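Local coordinates for putative dehydrogenase (Pseudarthrobacter phenanthrenivorans, PDB 6A3F), which oxidises levoglucosan to 3-dehydrolevoglucosan with NAD(+) as a homotetrameric dehydrogenase of the Gfo/Idh/MocA family, at residues M217-V222 with Y384-I389; T270-A275 with G280-T285; G344-P347 with G352-Y355; R155-A160 with K359-H364; A112-E115 with H119-C122. All coordinates share one frame; numbering follows the deposited sequence.

Interaction 1: residues M217-V222 with Y384-I389; sequences MARYLV and YQVALI
Arg-219 and Val-386 mark the nearest backbone approach of two helical segments, with CA atoms 8.8 Å apart. The axes of 217-221 and 384-389 come no closer than 11.7 Å and run at 121° to each other; at that separation the backbones do not touch. The gap is spanned by one long side chain, Arg-219, laid against three residues of the other helix. Its CD meets two methyls, Ile-389 CD1 at 3.9 Å and Val-386 CG2 at 4.2 Å, so the aliphatic part of the arginine supplies the apolar half of the contact. The chain bends about its CG-CD bond (chi3 69°), which turns the guanidinium along the second helix rather than straight into it. There NE lies 3.5 Å from Gln-385 CG, while Gln-385 CB sits over one guanidinium face, 3.9 Å above the plane and displaced toward its rim. In fold terms this joins helix 206-221, in the C-terminal substrate-binding part of the chain, to the late helix 380-399. It lies near the active site, the Val-386 side chain being about 7 Å from that of Lys-124, which binds both NADH and levoglucosan. No hydrogen bond crosses between the segments; the charge is met beside them, by Asp-382 at NH1 and Glu-224 at NH2, two salt bridges that fix the guanidinium's rotation. Gln-385 starts toward Arg-219, but its bend at chi2 carries the amide off to the C-terminal tail, where OE1 accepts from Ile-408 N and NE2 donates to Pro-406 O.

Interaction 2: residues T270-A275 with G280-T285; sequences TMIRFA and GSVEAT
Ile-272 and Gly-280 form the turn-side pair of an antiparallel hairpin ladder, bonded both ways: Ile-272 N to Gly-280 O at 2.8 Å and Gly-280 N to Ile-272 O at 3.0 Å. The shorter bond is clearly bent (138° at hydrogen), its donor standing 40° above the carbonyl plane. Thr-270 and Val-282 make the next hydrogen-bonded pair, with straighter bonds of 2.9 Å from Thr-270 N to Val-282 O and 3.0 Å from Val-282 N to Thr-270 O. Between them, the non-hydrogen-bonded pair Met-271 and Ser-281 brings Ser-281 CA within 3.1 Å of Thr-270 O, a CA-H...O contact. The closest side-chain-to-side-chain packing is on the Ile-272 and Val-282 face: Ile-272 CD1 touches Val-282 CG2 at 3.7 Å, and Ile-272 CG2 lies 3.7 Å above the centre of the Phe-274 ring. The ring reaches back to the glycine, its CE2 3.9 Å from Gly-280 N. Beyond this pair, where the chain leaves the ladder, the contact is looser: Ala-275 is exposed, and Arg-273 points away from the partner strand. On the other face, Met-271 packs on Asn-229 of the second subunit, and Ser-281 OG bonds Arg-178 of the same chain. One face is thus largely apolar and packs on helix 206-221, the other mixes Met-271 with polar Ser-281 at the second subunit, and four backbone bonds fix the register.

Interaction 3: residues G344-P347 with G352-Y355; sequences GLWP and GIGY
Trp-346, Ile-353 and Gly-352 carry most of this contact between two irregular pieces of one loop. Trp-346 points its pyrrole side at the Gly-352 carbonyl: NE1 is 2.9 Å and CD1 3.3 Å from Gly-352 O. The N-H...O angle is 117°, so the hydrogen bond is weak despite its length. The same N-H is also bonded to Glu-357 OE2, its stronger polar partner, and the other oxygen of that carboxylate takes the Gly-354 N-H. Glu-357 therefore ties the indole and the backbone at Gly-354 to the start of helix 355-371. At Gly-352 the backbone has a positive phi of 127°, a conformation accessible chiefly to glycine, and this sets the course of the chain into Ile-353. Ile-353 bends at chi2 (-62°), which brings its CD1 to both neighbours: Trp-346 CD1 at 4.0 Å, along an oblique crossing, and Leu-345 CD1 at 4.1 Å, with the two side chains about perpendicular. Phe-48 meets the indole edge-to-face. The third subunit closes over the loop, its Tyr-355 also edge-to-face with Trp-346 and its Lys-36 bonded to the carbonyls of Gly-344 and Leu-345. Tyr-355 of this chain is itself an NADH-binding residue. A weak bond and a few methyl contacts would hold the two pieces only modestly by themselves; their arrangement probably also relies on the Glu-357 carboxylate and on the third subunit, so that subunit contacts lie beside the NADH-binding Tyr-355.

Interaction 4: residues R155-A160 with K359-H364; sequences RTPAVA and KIIEAH
Arg-155 and Ile-361 have the nearest CA atoms, 6.5 Å apart, where the loop entering helix 157-167 runs close beside a turn of helix 355-371. Ile-361 points into the gap and uses both its branches. Its CG2 lies against the start of the arginine side chain, 3.8 Å from Arg-155 CB, while CD1 reaches the backbone, 3.3 Å from Arg-155 O, and continues to Pro-157 CG at 4.1 Å. Arg-155 then runs on along the helix, extended from CG to NE (chi3 163°). CD passes 3.4 Å from Glu-362 CA, so the arginine grazes the backbone of that helix with its CD methylene. Its charged end is not paired with Glu-362: Arg-155 NH1 and Glu-362 OE2 stay 6.0 Å apart. The guanidinium instead forms a salt bridge with Asp-365 through NE and gives a hydrogen bond from NH1 to Ser-377 O, so at least two bonds help to set its orientation. The Glu-362 carboxylate serves its own helix. OE1 receives Lys-359 NZ at 2.6 Å on its syn lone pair, a one-turn salt bridge among buried groups that probably stabilises both charges. The glutamate side chain is also only about 4 Å from those of Ala-150 and Asn-152, both NADH-binding residues. Around the contact, Met-148 of strand 147-149 touches both Arg-155 and Glu-362, Phe-308 of strand 304-309 packs on Thr-156 and Val-159, and helix 35-48 meets helix 355-371 through Ala-41, Ala-44 and Phe-48.

Interaction 5: residues A112-E115 with H119-C122; sequences AAAE and HIIC
Ile-120 CD1 is the atom on which this contact turns: it lies 3.7 Å from Ala-114 N, 3.9 Å from Ala-113 CB and 4.2 Å from Ala-114 CB. One methyl thus rests against the last turn of the helix, touching backbone as well as two small side chains. CG1 adds a further touch on Ala-113 CB at 3.9 Å. The reach comes from CG1 standing anti to the carbonyl carbon (chi1 -52°) with the chain extended beyond it. No hydrogen bond passes between the segments, and the alanines let the helix approach closely, Ala-113 CA and Ile-120 CA being 7.3 Å apart. The next shell holds the pieces in place: Ile-120 is backbone-bonded to Val-146 and Met-148, its neighbours His-119 and Ile-121 bond Val-97, and Ile-99 packs on the Ile-120 side chain. This is the return half of a beta-alpha-beta crossover of the NAD-binding Rossmann domain, strand 96-100 to helix 106-115 to strand 119-122. The strand runs between 96-100 and 147-149 in the parallel sheet; the helix is flanked by 85-89, through Ile-89 on Ala-113, and by 130-141, through Ala-139 and Val-140 on Ala-114.

In the fold
Interaction 5 closes first along the chain, in the Rossmann sheet, about 31 Å between centres from interaction 2 in the mixed sheet of the C-terminal domain. Interactions 1 and 4 alternate in sequence and sit about 17 Å apart between centres, touching where Tyr-220 and Leu-221 meet helix 157-167; their second segments lie on helices 380-399 and 355-371 respectively, which follow each other in the chain. Along the chain, interactions 2 and 3 are nested inside both. In space, Val-222 of interaction 1 packs on Phe-274 of interaction 2, and Leu-345 of interaction 3 on Pro-157 of interaction 4. Interaction 4 also reaches interaction 5, through Glu-362 on Ile-121. The late helices thus connect the cofactor and substrate domains around the active site.

Interaction 1: residues M217-V222 with Y384-I389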
# COMPACT_ATOMS: atom_id res chain seq x y z
N MET B 217 16.17 17.89 -3.92
CA MET B 217 15.58 16.91 -4.87
C MET B 217 14.93 17.60 -6.07
O MET B 217 15.05 17.08 -7.15
CB MET B 217 14.54 16.01 -4.20
CG MET B 217 15.17 15.00 -3.34
SD MET B 217 13.98 13.79 -2.63
CE MET B 217 15.08 13.07 -1.41
N ALA B 218 14.22 18.69 -5.88
CA ALA B 218 13.59 19.42 -6.98
C ALA B 218 14.67 19.93 -7.94
O ALA B 218 14.50 19.84 -9.16
CB ALA B 218 12.74 20.52 -6.47
N ARG B 219 15.78 20.44 -7.40
CA ARG B 219 16.84 20.97 -8.26
C ARG B 219 17.48 19.81 -9.05
O ARG B 219 17.81 19.94 -10.23
CB ARG B 219 17.85 21.75 -7.43
CG ARG B 219 17.36 23.11 -6.96
CD ARG B 219 18.52 23.84 -6.26
NE ARG B 219 19.55 24.22 -7.20
CZ ARG B 219 20.76 23.68 -7.32
NH1 ARG B 219 21.17 22.71 -6.51
NH2 ARG B 219 21.56 24.09 -8.29
N TYR B 220 17.64 18.67 -8.37
CA TYR B 220 18.32 17.49 -8.95
C TYR B 220 17.49 16.87 -10.09
O TYR B 220 18.01 16.50 -11.15
CB TYR B 220 18.64 16.51 -7.82
CG TYR B 220 19.24 15.18 -8.19
CD1 TYR B 220 20.38 15.09 -8.99
CD2 TYR B 220 18.66 13.99 -7.77
CE1 TYR B 220 20.94 13.86 -9.33
CE2 TYR B 220 19.23 12.75 -8.06
CZ TYR B 220 20.37 12.69 -8.85
OH TYR B 220 20.91 11.48 -9.15
N LEU B 221 16.21 16.71 -9.85
CA LEU B 221 15.36 15.95 -10.73
C LEU B 221 14.70 16.87 -11.76
O LEU B 221 14.35 16.37 -12.84
CB LEU B 221 14.26 15.23 -9.91
CG LEU B 221 14.78 14.23 -8.88
CD1 LEU B 221 13.64 13.77 -7.97
CD2 LEU B 221 15.46 13.05 -9.54
N VAL B 222 14.36 18.13 -11.40
CA VAL B 222 13.57 19.02 -12.28
C VAL B 222 14.48 20.11 -12.89
O VAL B 222 14.56 20.23 -14.12
CB VAL B 222 12.38 19.67 -11.56
CG1 VAL B 222 11.54 20.52 -12.50
CG2 VAL B 222 11.51 18.61 -10.92
N TYR B 384 24.49 26.92 -1.44
CA TYR B 384 24.22 28.34 -1.50
C TYR B 384 22.96 28.64 -2.34
O TYR B 384 22.16 29.47 -1.90
CB TYR B 384 25.48 29.04 -2.02
CG TYR B 384 25.33 30.53 -2.26
CD1 TYR B 384 24.58 31.32 -1.41
CD2 TYR B 384 25.98 31.14 -3.32
CE1 TYR B 384 24.43 32.69 -1.63
CE2 TYR B 384 25.82 32.50 -3.58
CZ TYR B 384 25.07 33.28 -2.70
OH TYR B 384 24.94 34.62 -2.96
N GLN B 385 22.74 27.94 -3.48
CA GLN B 385 21.54 28.12 -4.27
C GLN B 385 20.30 27.78 -3.44
O GLN B 385 19.27 28.44 -3.53
CB GLN B 385 21.58 27.27 -5.55
CG GLN B 385 20.37 27.52 -6.45
CD GLN B 385 20.31 28.94 -6.97
OE1 GLN B 385 21.05 29.31 -7.89
NE2 GLN B 385 19.45 29.76 -6.39
N VAL B 386 20.38 26.73 -2.62
CA VAL B 386 19.26 26.41 -1.75
C VAL B 386 19.06 27.54 -0.73
O VAL B 386 17.91 27.94 -0.45
CB VAL B 386 19.47 25.03 -1.08
CG1 VAL B 386 18.45 24.77 0.02
CG2 VAL B 386 19.43 23.93 -2.14
N ALA B 387 20.15 28.03 -0.14
CA ALA B 387 20.00 29.16 0.83
C ALA B 387 19.31 30.37 0.17
O ALA B 387 18.51 31.07 0.85
CB ALA B 387 21.35 29.53 1.40
N LEU B 388 19.60 30.61 -1.12
CA LEU B 388 19.00 31.73 -1.89
C LEU B 388 17.52 31.43 -2.10
O LEU B 388 16.68 32.33 -1.98
CB LEU B 388 19.69 31.94 -3.24
CG LEU B 388 21.10 32.55 -3.19
CD1 LEU B 388 21.72 32.56 -4.57
CD2 LEU B 388 21.09 33.96 -2.60
N ILE B 389 17.18 30.15 -2.30
CA ILE B 389 15.78 29.78 -2.45
C ILE B 389 15.07 30.00 -1.12
O ILE B 389 13.98 30.55 -1.12
CB ILE B 389 15.62 28.33 -2.92
CG1 ILE B 389 16.02 28.18 -4.38
CG2 ILE B 389 14.21 27.87 -2.65
CD1 ILE B 389 16.40 26.76 -4.76

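Interaction 2: residues T270-A275 with G280-T285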
# COMPACT_ATOMS: atom_id res chain seq x y z
N THR B 270 5.11 26.24 -0.42
CA THR B 270 5.50 27.20 -1.44
C THR B 270 5.11 26.64 -2.80
O THR B 270 5.37 25.44 -3.07
CB THR B 270 7.00 27.53 -1.36
OG1 THR B 270 7.25 28.60 -2.28
CG2 THR B 270 7.91 26.36 -1.67
N MET B 271 4.55 27.52 -3.65
CA MET B 271 4.44 27.21 -5.07
C MET B 271 5.75 27.62 -5.76
O MET B 271 6.54 28.43 -5.24
CB MET B 271 3.24 27.89 -5.71
CG MET B 271 1.90 27.65 -5.02
SD MET B 271 0.45 28.20 -5.96
CE MET B 271 0.54 29.98 -5.70
N ILE B 272 6.05 27.00 -6.90
CA ILE B 272 7.31 27.15 -7.58
C ILE B 272 7.04 27.29 -9.08
O ILE B 272 6.21 26.57 -9.66
CB ILE B 272 8.22 25.93 -7.36
CG1 ILE B 272 8.45 25.64 -5.88
CG2 ILE B 272 9.52 26.04 -8.17
CD1 ILE B 272 8.85 24.20 -5.64
N ARG B 273 7.74 28.27 -9.67
CA ARG B 273 7.91 28.28 -11.09
C ARG B 273 9.36 27.91 -11.37
O ARG B 273 10.29 28.58 -10.92
CB ARG B 273 7.52 29.63 -11.72
CG ARG B 273 7.88 29.70 -13.20
CD ARG B 273 7.00 28.84 -14.13
NE ARG B 273 5.64 29.37 -14.06
CZ ARG B 273 4.61 28.89 -14.73
NH1 ARG B 273 4.80 27.91 -15.60
NH2 ARG B 273 3.41 29.36 -14.48
N PHE B 274 9.55 26.86 -12.14
CA PHE B 274 10.87 26.43 -12.47
C PHE B 274 11.40 27.26 -13.66
O PHE B 274 10.61 27.66 -14.53
CB PHE B 274 10.90 24.94 -12.81
CG PHE B 274 10.72 24.04 -11.61
CD1 PHE B 274 11.80 23.70 -10.82
CD2 PHE B 274 9.44 23.60 -11.26
CE1 PHE B 274 11.62 22.88 -9.72
CE2 PHE B 274 9.27 22.77 -10.16
CZ PHE B 274 10.36 22.42 -9.39
N ALA B 275 12.72 27.42 -13.70
CA ALA B 275 13.45 28.07 -14.83
C ALA B 275 13.06 27.43 -16.17
O ALA B 275 12.88 28.16 -17.13
CB ALA B 275 14.94 28.03 -14.63
N GLY B 280 5.49 23.67 -9.77
CA GLY B 280 5.46 22.70 -8.67
C GLY B 280 5.15 23.33 -7.32
O GLY B 280 4.85 24.51 -7.19
N SER B 281 5.33 22.52 -6.29
CA SER B 281 5.05 22.96 -4.94
C SER B 281 5.81 22.03 -3.97
O SER B 281 6.09 20.89 -4.33
CB SER B 281 3.57 23.06 -4.63
OG SER B 281 2.92 21.80 -4.50
N VAL B 282 6.26 22.62 -2.86
CA VAL B 282 6.97 21.94 -1.77
C VAL B 282 6.24 22.27 -0.46
O VAL B 282 5.84 23.43 -0.21
CB VAL B 282 8.46 22.34 -1.72
CG1 VAL B 282 9.08 21.96 -0.36
CG2 VAL B 282 9.25 21.74 -2.86
N GLU B 283 6.00 21.25 0.36
CA GLU B 283 5.38 21.44 1.66
C GLU B 283 6.20 20.66 2.66
O GLU B 283 6.49 19.45 2.42
CB GLU B 283 3.92 20.97 1.67
CG GLU B 283 3.19 21.12 2.98
CD GLU B 283 1.71 20.81 2.87
OE1 GLU B 283 1.08 21.09 1.76
OE2 GLU B 283 1.17 20.28 3.88
N ALA B 284 6.49 21.28 3.79
CA ALA B 284 7.19 20.56 4.88
C ALA B 284 6.57 20.98 6.22
O ALA B 284 6.12 22.12 6.37
CB ALA B 284 8.69 20.78 4.81
N THR B 285 6.52 20.04 7.18
CA THR B 285 5.97 20.32 8.49
C THR B 285 6.62 19.40 9.53
O THR B 285 7.04 18.26 9.24
CB THR B 285 4.44 20.19 8.48
OG1 THR B 285 3.94 20.75 9.69
CG2 THR B 285 3.97 18.75 8.34

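Interaction 3: residues G344-P347 with G352-Y355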
# COMPACT_ATOMS: atom_id res chain seq x y z
N GLY B 344 27.70 -1.27 -5.45
CA GLY B 344 28.21 -1.13 -4.06
C GLY B 344 27.27 -1.70 -3.00
O GLY B 344 27.65 -1.70 -1.82
N LEU B 345 26.12 -2.24 -3.36
CA LEU B 345 25.10 -2.52 -2.33
C LEU B 345 24.77 -4.03 -2.30
O LEU B 345 25.65 -4.86 -2.24
CB LEU B 345 23.87 -1.63 -2.62
CG LEU B 345 24.21 -0.13 -2.64
CD1 LEU B 345 23.05 0.73 -3.10
CD2 LEU B 345 24.71 0.27 -1.27
N TRP B 346 23.49 -4.37 -2.16
CA TRP B 346 23.11 -5.71 -1.75
C TRP B 346 22.86 -6.62 -2.96
O TRP B 346 22.59 -6.12 -4.03
CB TRP B 346 21.88 -5.65 -0.82
CG TRP B 346 22.11 -4.79 0.38
CD1 TRP B 346 21.37 -3.69 0.74
CD2 TRP B 346 23.14 -4.91 1.38
NE1 TRP B 346 21.84 -3.15 1.90
CE2 TRP B 346 22.93 -3.87 2.32
CE3 TRP B 346 24.18 -5.80 1.62
CZ2 TRP B 346 23.72 -3.70 3.45
CZ3 TRP B 346 24.99 -5.62 2.73
CH2 TRP B 346 24.78 -4.56 3.62
N PRO B 347 22.94 -7.94 -2.74
CA PRO B 347 22.92 -8.94 -3.82
C PRO B 347 21.59 -8.99 -4.58
O PRO B 347 21.59 -9.43 -5.73
CB PRO B 347 23.20 -10.32 -3.17
CG PRO B 347 23.38 -10.07 -1.71
CD PRO B 347 23.46 -8.57 -1.55
N GLY B 352 17.60 -4.56 1.73
CA GLY B 352 17.14 -3.47 2.63
C GLY B 352 18.15 -2.33 2.65
O GLY B 352 19.30 -2.54 3.07
N ILE B 353 17.71 -1.19 2.16
CA ILE B 353 18.42 0.10 2.24
C ILE B 353 17.88 0.85 3.47
O ILE B 353 16.70 1.02 3.60
CB ILE B 353 18.18 0.91 0.95
CG1 ILE B 353 18.66 0.20 -0.33
CG2 ILE B 353 18.76 2.31 1.08
CD1 ILE B 353 20.14 -0.09 -0.37
N GLY B 354 18.78 1.27 4.35
CA GLY B 354 18.49 2.23 5.42
C GLY B 354 19.26 3.54 5.25
O GLY B 354 19.84 3.88 4.19
N TYR B 355 19.24 4.33 6.30
CA TYR B 355 19.82 5.66 6.26
C TYR B 355 21.32 5.57 5.97
O TYR B 355 21.85 6.41 5.30
CB TYR B 355 19.61 6.34 7.61
CG TYR B 355 20.10 7.77 7.69
CD1 TYR B 355 19.31 8.82 7.25
CD2 TYR B 355 21.36 8.07 8.19
CE1 TYR B 355 19.79 10.12 7.27
CE2 TYR B 355 21.84 9.37 8.24
CZ TYR B 355 21.04 10.41 7.79
OH TYR B 355 21.51 11.69 7.91

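Interaction 4: residues R155-A160 with K359-H364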
# COMPACT_ATOMS: atom_id res chain seq x y z
N ARG B 155 20.92 10.52 -2.64
CA ARG B 155 21.69 9.37 -2.96
C ARG B 155 20.97 8.09 -2.47
O ARG B 155 21.57 7.02 -2.45
CB ARG B 155 23.12 9.48 -2.42
CG ARG B 155 24.01 10.33 -3.34
CD ARG B 155 25.37 10.69 -2.79
NE ARG B 155 26.23 11.12 -3.89
CZ ARG B 155 26.28 12.34 -4.43
NH1 ARG B 155 25.53 13.32 -3.98
NH2 ARG B 155 27.14 12.55 -5.43
N THR B 156 19.70 8.18 -2.06
CA THR B 156 18.86 7.00 -2.00
C THR B 156 18.80 6.39 -3.42
O THR B 156 18.48 7.10 -4.36
CB THR B 156 17.43 7.31 -1.54
OG1 THR B 156 17.38 8.07 -0.32
CG2 THR B 156 16.59 6.06 -1.35
N PRO B 157 19.10 5.09 -3.54
CA PRO B 157 19.18 4.56 -4.89
C PRO B 157 17.91 4.85 -5.70
O PRO B 157 18.02 5.16 -6.87
CB PRO B 157 19.49 3.08 -4.71
CG PRO B 157 20.32 3.10 -3.47
CD PRO B 157 19.66 4.14 -2.60
N ALA B 158 16.72 4.74 -5.10
CA ALA B 158 15.46 5.01 -5.77
C ALA B 158 15.41 6.43 -6.37
O ALA B 158 14.80 6.65 -7.40
CB ALA B 158 14.35 4.81 -4.79
N VAL B 159 15.99 7.40 -5.67
CA VAL B 159 16.00 8.77 -6.13
C VAL B 159 16.97 8.94 -7.32
O VAL B 159 16.61 9.59 -8.33
CB VAL B 159 16.34 9.72 -4.97
CG1 VAL B 159 16.43 11.18 -5.46
CG2 VAL B 159 15.33 9.55 -3.84
N ALA B 160 18.13 8.32 -7.24
CA ALA B 160 19.07 8.28 -8.39
C ALA B 160 18.44 7.52 -9.57
O ALA B 160 18.71 7.85 -10.70
CB ALA B 160 20.36 7.64 -7.99
N LYS B 359 24.52 7.57 3.39
CA LYS B 359 25.79 8.21 3.84
C LYS B 359 27.02 7.49 3.25
O LYS B 359 28.05 8.14 2.98
CB LYS B 359 25.86 8.23 5.37
CG LYS B 359 24.78 9.02 6.08
CD LYS B 359 24.77 10.52 5.74
CE LYS B 359 25.93 11.29 6.35
NZ LYS B 359 25.94 12.66 5.82
N ILE B 360 26.93 6.17 3.08
CA ILE B 360 28.01 5.39 2.48
C ILE B 360 28.21 5.78 1.00
O ILE B 360 29.37 5.96 0.53
CB ILE B 360 27.79 3.87 2.69
CG1 ILE B 360 27.95 3.47 4.16
CG2 ILE B 360 28.77 3.08 1.85
CD1 ILE B 360 27.41 2.12 4.48
N ILE B 361 27.12 5.97 0.29
CA ILE B 361 27.15 6.35 -1.11
C ILE B 361 27.68 7.77 -1.23
O ILE B 361 28.53 8.07 -2.08
CB ILE B 361 25.76 6.22 -1.75
CG1 ILE B 361 25.30 4.77 -1.79
CG2 ILE B 361 25.72 6.81 -3.14
CD1 ILE B 361 23.85 4.63 -2.08
N GLU B 362 27.17 8.65 -0.38
CA GLU B 362 27.65 10.04 -0.29
C GLU B 362 29.17 10.08 -0.12
O GLU B 362 29.88 10.76 -0.90
CB GLU B 362 26.88 10.73 0.85
CG GLU B 362 27.19 12.21 1.02
CD GLU B 362 26.43 12.79 2.20
OE1 GLU B 362 26.62 12.25 3.33
OE2 GLU B 362 25.63 13.74 1.97
N ALA B 363 29.68 9.35 0.86
CA ALA B 363 31.13 9.31 1.13
C ALA B 363 31.91 8.72 -0.06
O ALA B 363 33.03 9.18 -0.40
CB ALA B 363 31.39 8.58 2.41
N HIS B 364 31.35 7.70 -0.70
CA HIS B 364 32.00 7.17 -1.90
C HIS B 364 32.19 8.26 -2.94
O HIS B 364 33.30 8.38 -3.54
CB HIS B 364 31.19 6.00 -2.51
CG HIS B 364 31.86 5.41 -3.72
ND1 HIS B 364 31.33 5.50 -4.98
CD2 HIS B 364 33.03 4.77 -3.85
CE1 HIS B 364 32.16 4.93 -5.85
NE2 HIS B 364 33.21 4.50 -5.18

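Interaction 5: residues A112-E115 with H119-C122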
# COMPACT_ATOMS: atom_id res chain seq x y z
N ALA B 112 37.51 28.68 7.52
CA ALA B 112 38.81 28.36 8.09
C ALA B 112 39.40 27.10 7.44
O ALA B 112 40.60 27.10 7.05
CB ALA B 112 38.71 28.25 9.59
N ALA B 113 38.59 26.04 7.30
CA ALA B 113 39.02 24.83 6.58
C ALA B 113 39.36 25.13 5.10
O ALA B 113 40.33 24.60 4.56
CB ALA B 113 37.92 23.79 6.66
N ALA B 114 38.54 25.91 4.42
CA ALA B 114 38.84 26.26 3.02
C ALA B 114 40.22 26.97 2.94
O ALA B 114 41.02 26.67 2.07
CB ALA B 114 37.76 27.15 2.46
N GLU B 115 40.48 27.86 3.87
CA GLU B 115 41.75 28.65 3.82
C GLU B 115 42.93 27.73 4.17
O GLU B 115 44.02 27.97 3.72
CB GLU B 115 41.63 29.88 4.73
CG GLU B 115 40.82 31.02 4.12
CD GLU B 115 40.47 32.11 5.13
OE1 GLU B 115 40.93 32.00 6.30
OE2 GLU B 115 39.75 33.07 4.76
N HIS B 119 39.54 19.50 2.22
CA HIS B 119 38.28 19.09 1.59
C HIS B 119 37.19 19.09 2.66
O HIS B 119 37.45 18.73 3.84
CB HIS B 119 38.44 17.72 0.92
CG HIS B 119 39.58 17.63 -0.05
ND1 HIS B 119 39.55 18.23 -1.32
CD2 HIS B 119 40.77 17.00 0.04
CE1 HIS B 119 40.69 17.97 -1.94
NE2 HIS B 119 41.44 17.21 -1.13
N ILE B 120 35.99 19.49 2.27
CA ILE B 120 34.96 19.73 3.30
C ILE B 120 33.64 19.04 2.92
O ILE B 120 33.14 19.28 1.82
CB ILE B 120 34.70 21.24 3.52
CG1 ILE B 120 35.99 22.03 3.78
CG2 ILE B 120 33.66 21.44 4.62
CD1 ILE B 120 35.89 23.51 3.38
N ILE B 121 33.07 18.31 3.86
CA ILE B 121 31.65 17.98 3.82
C ILE B 121 30.95 18.67 4.99
O ILE B 121 31.34 18.52 6.11
CB ILE B 121 31.37 16.45 3.77
CG1 ILE B 121 29.86 16.16 3.66
CG2 ILE B 121 31.97 15.70 4.93
CD1 ILE B 121 29.57 14.76 3.08
N CYS B 122 29.89 19.38 4.66
CA CYS B 122 29.18 20.14 5.63
C CYS B 122 27.71 19.73 5.67
O CYS B 122 27.08 19.56 4.65
CB CYS B 122 29.33 21.62 5.31
SG CYS B 122 28.59 22.72 6.54